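Local coordinates for protein sulfite dehydrogenase (Paracoccus pantotrophus, PDB 2XTS) that oxidises protein-bound sulfane sulfur in the bacterial Sox system, using a molybdenum cofactor in this subunit and passing electrons to heme c, at residues T113-A121 and R212-W223; P164-E172 and R181-M189. One frame throughout, in Å; residues are numbered along the deposited sequence. Where two conformers were deposited one is given.

Contact 1 of 2, residues T113-A121 and R212-W223. With CO (cobalt (II) ion), chain G; MTE (phosphonic acidmono-(2-amino-5,6-dimercapto-4-oxo-3,7,8a,9,10,10a-hexahydro-4H-8-oxa-1,3,9,10-tetraaza-anthracen-7-ylmethyl)ester), chain E; 2MO (molybdenum (IV)oxide), chain F.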
loop_
_atom_site.group_PDB
_atom_site.type_symbol
_atom_site.label_atom_id
_atom_site.label_comp_id
_atom_site.label_asym_id
_atom_site.label_seq_id
_atom_site.Cartn_x
_atom_site.Cartn_y
_atom_site.Cartn_z
ATOM N N THR A 113 5.983 11.919 8.510
ATOM C CA THR A 113 5.574 11.151 7.364
ATOM C C THR A 113 5.751 11.946 6.086
ATOM O O THR A 113 5.640 13.170 6.079
ATOM C CB THR A 113 4.108 10.670 7.491
ATOM O OG1 THR A 113 3.783 9.781 6.411
ATOM C CG2 THR A 113 3.147 11.819 7.457
ATOM N N THR A 114 6.025 11.247 4.995
ATOM C CA THR A 114 5.888 11.842 3.676
ATOM C C THR A 114 5.518 10.748 2.706
ATOM O O THR A 114 5.814 9.591 2.944
ATOM C CB THR A 114 7.188 12.541 3.228
ATOM O OG1 THR A 114 6.906 13.399 2.122
ATOM C CG2 THR A 114 8.230 11.530 2.813
ATOM N N THR A 115 4.832 11.136 1.651
ATOM C CA THR A 115 4.526 10.261 0.529
ATOM C C THR A 115 5.351 10.776 -0.643
ATOM O O THR A 115 5.267 11.934 -1.010
ATOM C CB THR A 115 3.027 10.268 0.224
ATOM O OG1 THR A 115 2.390 9.781 1.389
ATOM C CG2 THR A 115 2.699 9.359 -0.937
ATOM N N ALA A 116 6.183 9.923 -1.218
ATOM C CA ALA A 116 7.198 10.365 -2.162
ATOM C C ALA A 116 7.544 9.302 -3.145
ATOM O O ALA A 116 7.650 8.121 -2.795
ATOM C CB ALA A 116 8.468 10.782 -1.411
ATOM N N PHE A 117 7.819 9.741 -4.372
ATOM C CA PHE A 117 8.296 8.836 -5.374
ATOM C C PHE A 117 9.812 8.671 -5.275
ATOM O O PHE A 117 10.561 9.640 -5.061
ATOM C CB PHE A 117 7.898 9.298 -6.804
ATOM C CG PHE A 117 8.653 10.512 -7.322
ATOM C CD1 PHE A 117 9.931 10.392 -7.867
ATOM C CD2 PHE A 117 8.085 11.774 -7.261
ATOM C CE1 PHE A 117 10.615 11.501 -8.332
ATOM C CE2 PHE A 117 8.772 12.854 -7.705
ATOM C CZ PHE A 117 10.043 12.730 -8.228
ATOM N N CYS A 118 10.250 7.424 -5.460
ATOM C CA CYS A 118 11.661 7.073 -5.586
ATOM C C CYS A 118 11.866 6.664 -7.033
ATOM O O CYS A 118 11.370 5.617 -7.430
ATOM C CB CYS A 118 12.001 5.916 -4.654
ATOM S SG CYS A 118 13.713 5.374 -4.766
ATOM N N GLU A 119 12.488 7.539 -7.832
ATOM C CA GLU A 119 12.740 7.276 -9.239
ATOM C C GLU A 119 14.236 7.112 -9.436
ATOM O O GLU A 119 15.017 8.009 -9.118
ATOM C CB GLU A 119 12.204 8.371 -10.150
ATOM C CG GLU A 119 12.384 8.030 -11.615
ATOM C CD GLU A 119 11.898 9.081 -12.594
ATOM O OE1 GLU A 119 11.731 10.263 -12.203
ATOM O OE2 GLU A 119 11.718 8.681 -13.774
ATOM N N CYS A 120 14.645 5.968 -9.961
ATOM C CA CYS A 120 16.061 5.792 -10.289
ATOM C C CYS A 120 16.484 6.852 -11.318
ATOM O O CYS A 120 15.767 7.149 -12.248
ATOM C CB CYS A 120 16.274 4.410 -10.869
ATOM S SG CYS A 120 18.023 4.018 -11.181
ATOM N N ALA A 121 17.672 7.408 -11.114
ATOM C CA ALA A 121 18.239 8.375 -12.027
ATOM C C ALA A 121 18.247 7.849 -13.452
ATOM O O ALA A 121 18.131 8.636 -14.413
ATOM C CB ALA A 121 19.665 8.698 -11.610
ATOM N N ARG A 212 15.983 3.218 5.812
ATOM C CA ARG A 212 16.523 3.834 4.601
ATOM C C ARG A 212 16.365 5.342 4.668
ATOM O O ARG A 212 15.511 5.843 5.398
ATOM C CB ARG A 212 15.838 3.315 3.328
ATOM C CG ARG A 212 14.464 3.941 3.061
ATOM C CD ARG A 212 13.852 3.464 1.766
ATOM N NE ARG A 212 14.730 3.750 0.631
ATOM C CZ ARG A 212 14.640 3.139 -0.544
ATOM N NH1 ARG A 212 13.604 2.363 -0.828
ATOM N NH2 ARG A 212 15.556 3.370 -1.479
ATOM N N LEU A 213 17.127 6.058 3.847
ATOM C CA LEU A 213 16.810 7.443 3.590
ATOM C C LEU A 213 15.722 7.602 2.548
ATOM O O LEU A 213 15.699 6.888 1.552
ATOM C CB LEU A 213 18.049 8.209 3.123
ATOM C CG LEU A 213 19.220 8.251 4.104
ATOM C CD1 LEU A 213 20.349 9.148 3.586
ATOM C CD2 LEU A 213 18.770 8.700 5.494
ATOM N N VAL A 214 14.867 8.581 2.804
ATOM C CA VAL A 214 13.836 9.064 1.892
ATOM C C VAL A 214 14.209 10.514 1.602
ATOM O O VAL A 214 14.373 11.321 2.539
ATOM C CB VAL A 214 12.415 8.916 2.490
ATOM C CG1 VAL A 214 11.398 9.683 1.673
ATOM C CG2 VAL A 214 12.074 7.452 2.544
ATOM N N VAL A 215 14.427 10.828 0.313
ATOM C CA VAL A 215 14.994 12.125 -0.125
ATOM C C VAL A 215 14.046 12.741 -1.158
ATOM O O VAL A 215 14.215 12.555 -2.368
ATOM C CB VAL A 215 16.409 11.919 -0.723
ATOM C CG1 VAL A 215 17.091 13.272 -0.925
ATOM C CG2 VAL A 215 17.250 10.947 0.156
ATOM N N PRO A 216 12.991 13.414 -0.692
ATOM C CA PRO A 216 11.909 13.765 -1.597
ATOM C C PRO A 216 12.357 14.564 -2.824
ATOM O O PRO A 216 13.065 15.566 -2.727
ATOM C CB PRO A 216 10.966 14.550 -0.717
ATOM C CG PRO A 216 11.155 13.917 0.612
ATOM C CD PRO A 216 12.619 13.705 0.701
ATOM N N GLY A 217 11.973 14.053 -3.980
ATOM C CA GLY A 217 12.235 14.713 -5.238
ATOM C C GLY A 217 13.596 14.451 -5.850
ATOM O O GLY A 217 13.847 14.894 -6.969
ATOM N N TRP A 218 14.482 13.783 -5.119
ATOM C CA TRP A 218 15.866 13.591 -5.536
ATOM C C TRP A 218 16.085 12.162 -6.047
ATOM O O TRP A 218 15.348 11.224 -5.695
ATOM C CB TRP A 218 16.821 13.932 -4.394
ATOM C CG TRP A 218 16.995 15.400 -4.151
ATOM C CD1 TRP A 218 16.145 16.392 -4.544
ATOM C CD2 TRP A 218 18.108 16.053 -3.519
ATOM N NE1 TRP A 218 16.661 17.614 -4.189
ATOM C CE2 TRP A 218 17.858 17.432 -3.557
ATOM C CE3 TRP A 218 19.294 15.602 -2.945
ATOM C CZ2 TRP A 218 18.770 18.358 -3.062
ATOM C CZ3 TRP A 218 20.197 16.514 -2.464
ATOM C CH2 TRP A 218 19.931 17.875 -2.511
ATOM N N GLU A 219 17.067 12.011 -6.930
ATOM C CA GLU A 219 17.330 10.776 -7.623
ATOM C C GLU A 219 17.464 9.614 -6.673
ATOM O O GLU A 219 18.042 9.714 -5.591
ATOM C CB GLU A 219 18.571 10.949 -8.528
ATOM C CG GLU A 219 19.897 11.079 -7.784
ATOM C CD GLU A 219 21.069 11.538 -8.649
ATOM O OE1 GLU A 219 20.874 11.760 -9.865
ATOM O OE2 GLU A 219 22.186 11.695 -8.091
ATOM N N GLY A 220 16.945 8.475 -7.121
ATOM C CA GLY A 220 16.832 7.303 -6.252
ATOM C C GLY A 220 18.144 6.864 -5.635
ATOM O O GLY A 220 18.165 6.309 -4.543
ATOM N N ASN A 221 19.260 7.033 -6.345
ATOM C CA ASN A 221 20.532 6.623 -5.770
ATOM C C ASN A 221 20.796 7.231 -4.399
ATOM O O ASN A 221 21.493 6.623 -3.579
ATOM C CB ASN A 221 21.693 6.919 -6.729
ATOM C CG ASN A 221 23.012 6.384 -6.209
ATOM O OD1 ASN A 221 23.856 7.157 -5.733
ATOM N ND2 ASN A 221 23.161 5.064 -6.181
ATOM N N MET A 222 20.250 8.402 -4.131
ATOM C CA MET A 222 20.529 9.057 -2.877
ATOM C C MET A 222 19.687 8.494 -1.734
ATOM O O MET A 222 19.937 8.817 -0.580
ATOM C CB MET A 222 20.360 10.544 -3.053
ATOM C CG MET A 222 21.286 11.091 -4.123
ATOM S SD MET A 222 21.087 12.878 -4.329
ATOM C CE MET A 222 22.172 13.505 -3.060
ATOM N N TRP A 223 18.704 7.642 -2.062
ATOM C CA TRP A 223 17.835 7.040 -1.049
ATOM C C TRP A 223 18.560 5.838 -0.447
ATOM O O TRP A 223 18.198 4.673 -0.685
ATOM C CB TRP A 223 16.483 6.647 -1.662
ATOM C CG TRP A 223 15.628 7.778 -2.158
ATOM C CD1 TRP A 223 15.990 8.823 -2.960
ATOM C CD2 TRP A 223 14.229 7.856 -2.001
ATOM N NE1 TRP A 223 14.897 9.597 -3.241
ATOM C CE2 TRP A 223 13.798 9.024 -2.650
ATOM C CE3 TRP A 223 13.303 7.095 -1.286
ATOM C CZ2 TRP A 223 12.475 9.422 -2.654
ATOM C CZ3 TRP A 223 11.997 7.475 -1.292
ATOM C CH2 TRP A 223 11.582 8.632 -1.974
HETATM CO CO CO G . 21.703 13.137 -11.177
HETATM N N1 MTE E . 21.379 1.920 -0.981
HETATM C C2 MTE E . 22.348 1.033 -0.782
HETATM N N2 MTE E . 22.844 0.883 0.465
HETATM N N3 MTE E . 22.832 0.266 -1.777
HETATM C C4 MTE E . 22.376 0.356 -3.060
HETATM O O4 MTE E . 22.869 -0.400 -3.923
HETATM N N5 MTE E . 20.843 1.583 -4.623
HETATM C C6 MTE E . 20.306 2.917 -4.762
HETATM C C7 MTE E . 19.339 3.333 -3.665
HETATM N N8 MTE E . 19.913 3.068 -2.372
HETATM C C9 MTE E . 21.340 1.324 -3.359
HETATM C C10 MTE E . 20.861 2.130 -2.229
HETATM C "C1'" MTE E . 19.649 3.156 -6.109
HETATM S "S1'" MTE E . 20.666 3.371 -7.518
HETATM C "C2'" MTE E . 18.307 3.289 -6.235
HETATM S "S2'" MTE E . 17.567 3.742 -7.720
HETATM C "C3'" MTE E . 17.427 3.074 -5.023
HETATM O "O3'" MTE E . 18.127 2.622 -3.851
HETATM C "C4'" MTE E . 16.386 2.011 -5.320
HETATM O "O4'" MTE E . 15.504 1.873 -4.198
HETATM P P MTE E . 14.628 0.530 -4.156
HETATM O O1P MTE E . 13.806 0.679 -5.472
HETATM O O2P MTE E . 15.509 -0.673 -4.238
HETATM O O3P MTE E . 13.769 0.665 -2.947
HETATM MO MO 2MO F . 19.321 4.349 -9.205
HETATM O OT1 2MO F . 19.489 6.133 -9.127
HETATM O OT2 2MO F . 20.675 3.502 -10.340
HETATM O O HOH W 1 10.034 12.147 -4.156
HETATM O O HOH W 2 13.034 10.074 -6.621
HETATM O O HOH W 3 23.441 13.186 -9.906
HETATM O O HOH W 4 22.688 11.832 -12.530
#
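C118 lies over one face of the W223 indole. Its CB stands 3.7 Å from the centroid of the six-membered ring and 9° off the normal, a CH-pi contact, while SG sits over the five-membered ring as a sulfur-aromatic contact; with SG anti to the backbone N (chi1 178°), both atoms meet the same face. The backbone of V214 and V215 covers the opposite face, and A116 CB reaches the ring edge at W223 CH2, 3.8 Å away. Toward the molybdenum, G220 N donates to E119 O (2.8 Å) from well above the carbonyl plane. A CB on G220 would probably be crowded by E119 O, C120 CA and MTE S2', which fits a glycine here. This is the cofactor site of the sulfite oxidase-type molybdopterin-binding domain: molybdenum is bound by C120 SG at 2.4 Å and by both MTE sulfurs, and A121 N donates to oxo ligand OT1 at 3.0 Å. R212 grips the phosphate arm of MTE through NH1 to O3P and a nearly straight bond from NH2 to O4' (175°). A further bond from R212 NH2 to W223 O (3.1 Å), close to the guanidinium plane, helps fix that group's rotation. Farther out, water 2 joins F117 O, E119 N and W218 O, and E219 OE1 binds cobalt at 2.1 Å, with T259 and H369 also on the metal; E219 OE2 pairs with R181.

Contact 2 of 2, residues P164-E172 and R181-M189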
loop_
_atom_site.group_PDB
_atom_site.type_symbol
_atom_site.label_atom_id
_atom_site.label_comp_id
_atom_site.label_asym_id
_atom_site.label_seq_id
_atom_site.Cartn_x
_atom_site.Cartn_y
_atom_site.Cartn_z
ATOM N N PRO A 164 29.200 24.330 13.047
ATOM C CA PRO A 164 28.953 25.255 11.928
ATOM C C PRO A 164 29.739 24.964 10.641
ATOM O O PRO A 164 29.271 25.297 9.556
ATOM C CB PRO A 164 29.335 26.624 12.506
ATOM C CG PRO A 164 29.188 26.459 13.969
ATOM C CD PRO A 164 29.528 25.045 14.295
ATOM N N GLU A 165 30.901 24.334 10.776
ATOM C CA GLU A 165 31.721 23.957 9.643
ATOM C C GLU A 165 31.156 22.762 8.873
ATOM O O GLU A 165 31.593 22.495 7.746
ATOM C CB GLU A 165 33.137 23.642 10.120
ATOM C CG GLU A 165 33.877 24.823 10.736
ATOM C CD GLU A 165 33.575 25.083 12.228
ATOM O OE1 GLU A 165 32.942 24.251 12.926
ATOM O OE2 GLU A 165 34.001 26.159 12.714
ATOM N N GLY A 166 30.172 22.081 9.458
ATOM C CA GLY A 166 29.585 20.890 8.842
ATOM C C GLY A 166 28.565 21.224 7.777
ATOM O O GLY A 166 27.365 21.323 8.065
ATOM N N LYS A 167 29.043 21.338 6.536
ATOM C CA LYS A 167 28.241 21.797 5.406
ATOM C C LYS A 167 27.640 20.658 4.556
ATOM O O LYS A 167 26.704 20.904 3.773
ATOM C CB LYS A 167 29.131 22.674 4.506
ATOM C CG LYS A 167 29.725 23.958 5.156
ATOM C CD LYS A 167 28.660 24.836 5.759
ATOM C CE LYS A 167 29.210 26.209 6.199
ATOM N NZ LYS A 167 29.657 27.053 5.056
ATOM N N TRP A 168 28.186 19.450 4.705
ATOM C CA TRP A 168 27.782 18.287 3.916
ATOM C C TRP A 168 27.565 17.109 4.828
ATOM O O TRP A 168 28.278 16.935 5.814
ATOM C CB TRP A 168 28.856 17.938 2.873
ATOM C CG TRP A 168 29.026 18.904 1.772
ATOM C CD1 TRP A 168 29.771 20.036 1.792
ATOM C CD2 TRP A 168 28.430 18.825 0.476
ATOM N NE1 TRP A 168 29.683 20.663 0.573
ATOM C CE2 TRP A 168 28.879 19.930 -0.254
ATOM C CE3 TRP A 168 27.589 17.902 -0.150
ATOM C CZ2 TRP A 168 28.508 20.154 -1.583
ATOM C CZ3 TRP A 168 27.219 18.116 -1.492
ATOM C CH2 TRP A 168 27.670 19.241 -2.180
ATOM N N LEU A 169 26.593 16.281 4.455
ATOM C CA LEU A 169 26.345 15.007 5.108
ATOM C C LEU A 169 26.598 13.914 4.098
ATOM O O LEU A 169 26.121 13.972 2.952
ATOM C CB LEU A 169 24.911 14.931 5.634
ATOM C CG LEU A 169 24.451 13.625 6.297
ATOM C CD1 LEU A 169 23.356 13.908 7.302
ATOM C CD2 LEU A 169 23.946 12.629 5.252
ATOM N N TYR A 170 27.371 12.925 4.522
ATOM C CA TYR A 170 27.639 11.740 3.728
ATOM C C TYR A 170 26.899 10.574 4.350
ATOM O O TYR A 170 27.089 10.288 5.533
ATOM C CB TYR A 170 29.127 11.476 3.738
ATOM C CG TYR A 170 29.574 10.236 2.996
ATOM C CD1 TYR A 170 29.639 10.203 1.595
ATOM C CD2 TYR A 170 30.019 9.119 3.697
ATOM C CE1 TYR A 170 30.105 9.062 0.936
ATOM C CE2 TYR A 170 30.452 7.985 3.059
ATOM C CZ TYR A 170 30.524 7.965 1.684
ATOM O OH TYR A 170 30.969 6.831 1.033
ATOM N N ALA A 171 26.070 9.890 3.560
ATOM C CA ALA A 171 25.304 8.749 4.072
ATOM C C ALA A 171 25.795 7.495 3.398
ATOM O O ALA A 171 25.946 7.472 2.176
ATOM C CB ALA A 171 23.803 8.895 3.822
ATOM N N GLU A 172 26.038 6.449 4.184
ATOM C CA GLU A 172 26.413 5.162 3.594
ATOM C C GLU A 172 25.640 4.027 4.207
ATOM O O GLU A 172 25.153 4.087 5.347
ATOM C CB GLU A 172 27.916 4.856 3.650
ATOM C CG GLU A 172 28.436 4.778 5.030
ATOM C CD GLU A 172 29.732 3.943 5.273
ATOM O OE1 GLU A 172 30.161 3.968 6.435
ATOM O OE2 GLU A 172 30.317 3.268 4.386
ATOM N N ARG A 181 26.796 8.658 -0.553
ATOM C CA ARG A 181 26.414 9.854 -1.272
ATOM C C ARG A 181 26.498 11.071 -0.361
ATOM O O ARG A 181 26.165 10.997 0.823
ATOM C CB ARG A 181 24.986 9.748 -1.857
ATOM C CG ARG A 181 24.847 8.822 -3.054
ATOM C CD ARG A 181 25.676 9.264 -4.238
ATOM N NE ARG A 181 25.353 10.576 -4.749
ATOM C CZ ARG A 181 24.500 10.866 -5.721
ATOM N NH1 ARG A 181 23.801 9.938 -6.336
ATOM N NH2 ARG A 181 24.356 12.117 -6.102
ATOM N N SER A 182 26.868 12.204 -0.961
ATOM C CA SER A 182 26.987 13.484 -0.277
ATOM C C SER A 182 25.763 14.368 -0.485
ATOM O O SER A 182 25.254 14.507 -1.601
ATOM C CB SER A 182 28.190 14.220 -0.816
ATOM O OG SER A 182 29.369 13.458 -0.676
ATOM N N PHE A 183 25.301 15.001 0.599
ATOM C CA PHE A 183 24.128 15.876 0.576
ATOM C C PHE A 183 24.502 17.246 1.138
ATOM O O PHE A 183 25.147 17.320 2.178
ATOM C CB PHE A 183 23.060 15.338 1.535
ATOM C CG PHE A 183 22.469 14.020 1.181
ATOM C CD1 PHE A 183 23.169 12.861 1.363
ATOM C CD2 PHE A 183 21.166 13.935 0.732
ATOM C CE1 PHE A 183 22.582 11.637 1.053
ATOM C CE2 PHE A 183 20.572 12.713 0.460
ATOM C CZ PHE A 183 21.291 11.570 0.593
ATOM N N PRO A 184 24.026 18.331 0.519
ATOM C CA PRO A 184 24.173 19.620 1.186
ATOM C C PRO A 184 23.299 19.694 2.430
ATOM O O PRO A 184 22.174 19.204 2.431
ATOM C CB PRO A 184 23.691 20.613 0.131
ATOM C CG PRO A 184 22.751 19.861 -0.685
ATOM C CD PRO A 184 23.195 18.444 -0.695
ATOM N N MET A 185 23.790 20.357 3.468
ATOM C CA MET A 185 23.068 20.399 4.738
ATOM C C MET A 185 21.688 21.048 4.594
ATOM O O MET A 185 20.761 20.657 5.273
ATOM C CB MET A 185 23.898 21.137 5.805
ATOM C CG MET A 185 23.493 20.892 7.261
ATOM S SD MET A 185 23.431 19.144 7.773
ATOM C CE MET A 185 25.015 18.540 7.259
ATOM N N GLU A 186 21.513 21.975 3.667
ATOM C CA GLU A 186 20.199 22.588 3.481
ATOM C C GLU A 186 19.107 21.574 3.126
ATOM O O GLU A 186 17.991 21.648 3.609
ATOM C CB GLU A 186 20.243 23.678 2.410
ATOM C CG GLU A 186 18.945 24.461 2.293
ATOM C CD GLU A 186 18.967 25.542 1.220
ATOM O OE1 GLU A 186 19.968 25.680 0.478
ATOM O OE2 GLU A 186 17.963 26.267 1.125
ATOM N N LYS A 187 19.443 20.603 2.298
ATOM C CA LYS A 187 18.472 19.573 1.954
ATOM C C LYS A 187 18.212 18.646 3.130
ATOM O O LYS A 187 17.069 18.305 3.431
ATOM C CB LYS A 187 18.940 18.774 0.735
ATOM C CG LYS A 187 18.021 17.589 0.356
ATOM C CD LYS A 187 16.630 18.037 -0.051
ATOM C CE LYS A 187 15.785 16.897 -0.608
ATOM N NZ LYS A 187 14.369 17.276 -0.849
ATOM N N VAL A 188 19.283 18.215 3.771
ATOM C CA VAL A 188 19.188 17.361 4.953
ATOM C C VAL A 188 18.216 17.929 5.975
ATOM O O VAL A 188 17.391 17.208 6.527
ATOM C CB VAL A 188 20.598 17.202 5.617
ATOM C CG1 VAL A 188 20.519 16.514 6.973
ATOM C CG2 VAL A 188 21.582 16.472 4.679
ATOM N N MET A 189 18.372 19.217 6.254
ATOM C CA MET A 189 17.596 19.888 7.277
ATOM C C MET A 189 16.179 20.214 6.851
ATOM O O MET A 189 15.358 20.589 7.692
ATOM C CB MET A 189 18.325 21.159 7.705
ATOM C CG MET A 189 19.621 20.892 8.424
ATOM S SD MET A 189 19.472 19.864 9.899
ATOM C CE MET A 189 18.710 20.994 11.066
#
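P184 CA lies against one face of the W168 indole, 4.0 Å from its plane and off-centre, with S182 C and F183 N at the ring edge. The F183 ring takes L169 O at its edge, in plane. Both rings belong to an antiparallel beta hairpin, in which L169 with F183 and A171 with R181 form hydrogen-bonded pairs. L169 N bonds F183 O nearly straight (169°) and F183 N returns to L169 O at 2.7 Å, both in the carbonyl plane. K167 and W168 sit together opposite Y233 of the next strand, a beta bulge. With an alanine at W168, P184 CA would lose this ring face and a gap would probably open beside S182 CB. On the face carrying L169, F183 and A171, L169 CD2 packs alongside F183 CD1, and A171 CB touches F183 CE1 at 4.1 Å. L169 also meets the helix after P184, its side chain crossing that of V188 at about a right angle, CB to CG2 3.8 Å. L157 of helix 153-160 touches both residues. M185 N donates to K167 O from above the carbonyl plane, and the bent M185 chain (chi2 54°) brings CE to 3.7 Å from G166 O.

Overall arrangement
Both contacts lie in the molybdopterin-binding domain, with centres about 16 Å apart. Along the chain 113-121 comes first, then the hairpin segments 164-172 and 181-189, then 212-223, so the two segments of contact 1 bracket contact 2. Their strands belong to different sheets: 112-119 and 212-214 to an antiparallel one, 168-173 and 181-184 to a mixed one in which 181-184 is an outermost strand within this chain. The two contacts touch where R181 NH1 probably hydrogen-bonds N221 OD1 (2.8 Å) and K187 NZ probably bonds P216 O. The hairpin thus borders the molybdenum site, and E172 reaches R95 of the cytochrome chain, placing contact 2 beside the electron-transfer partner.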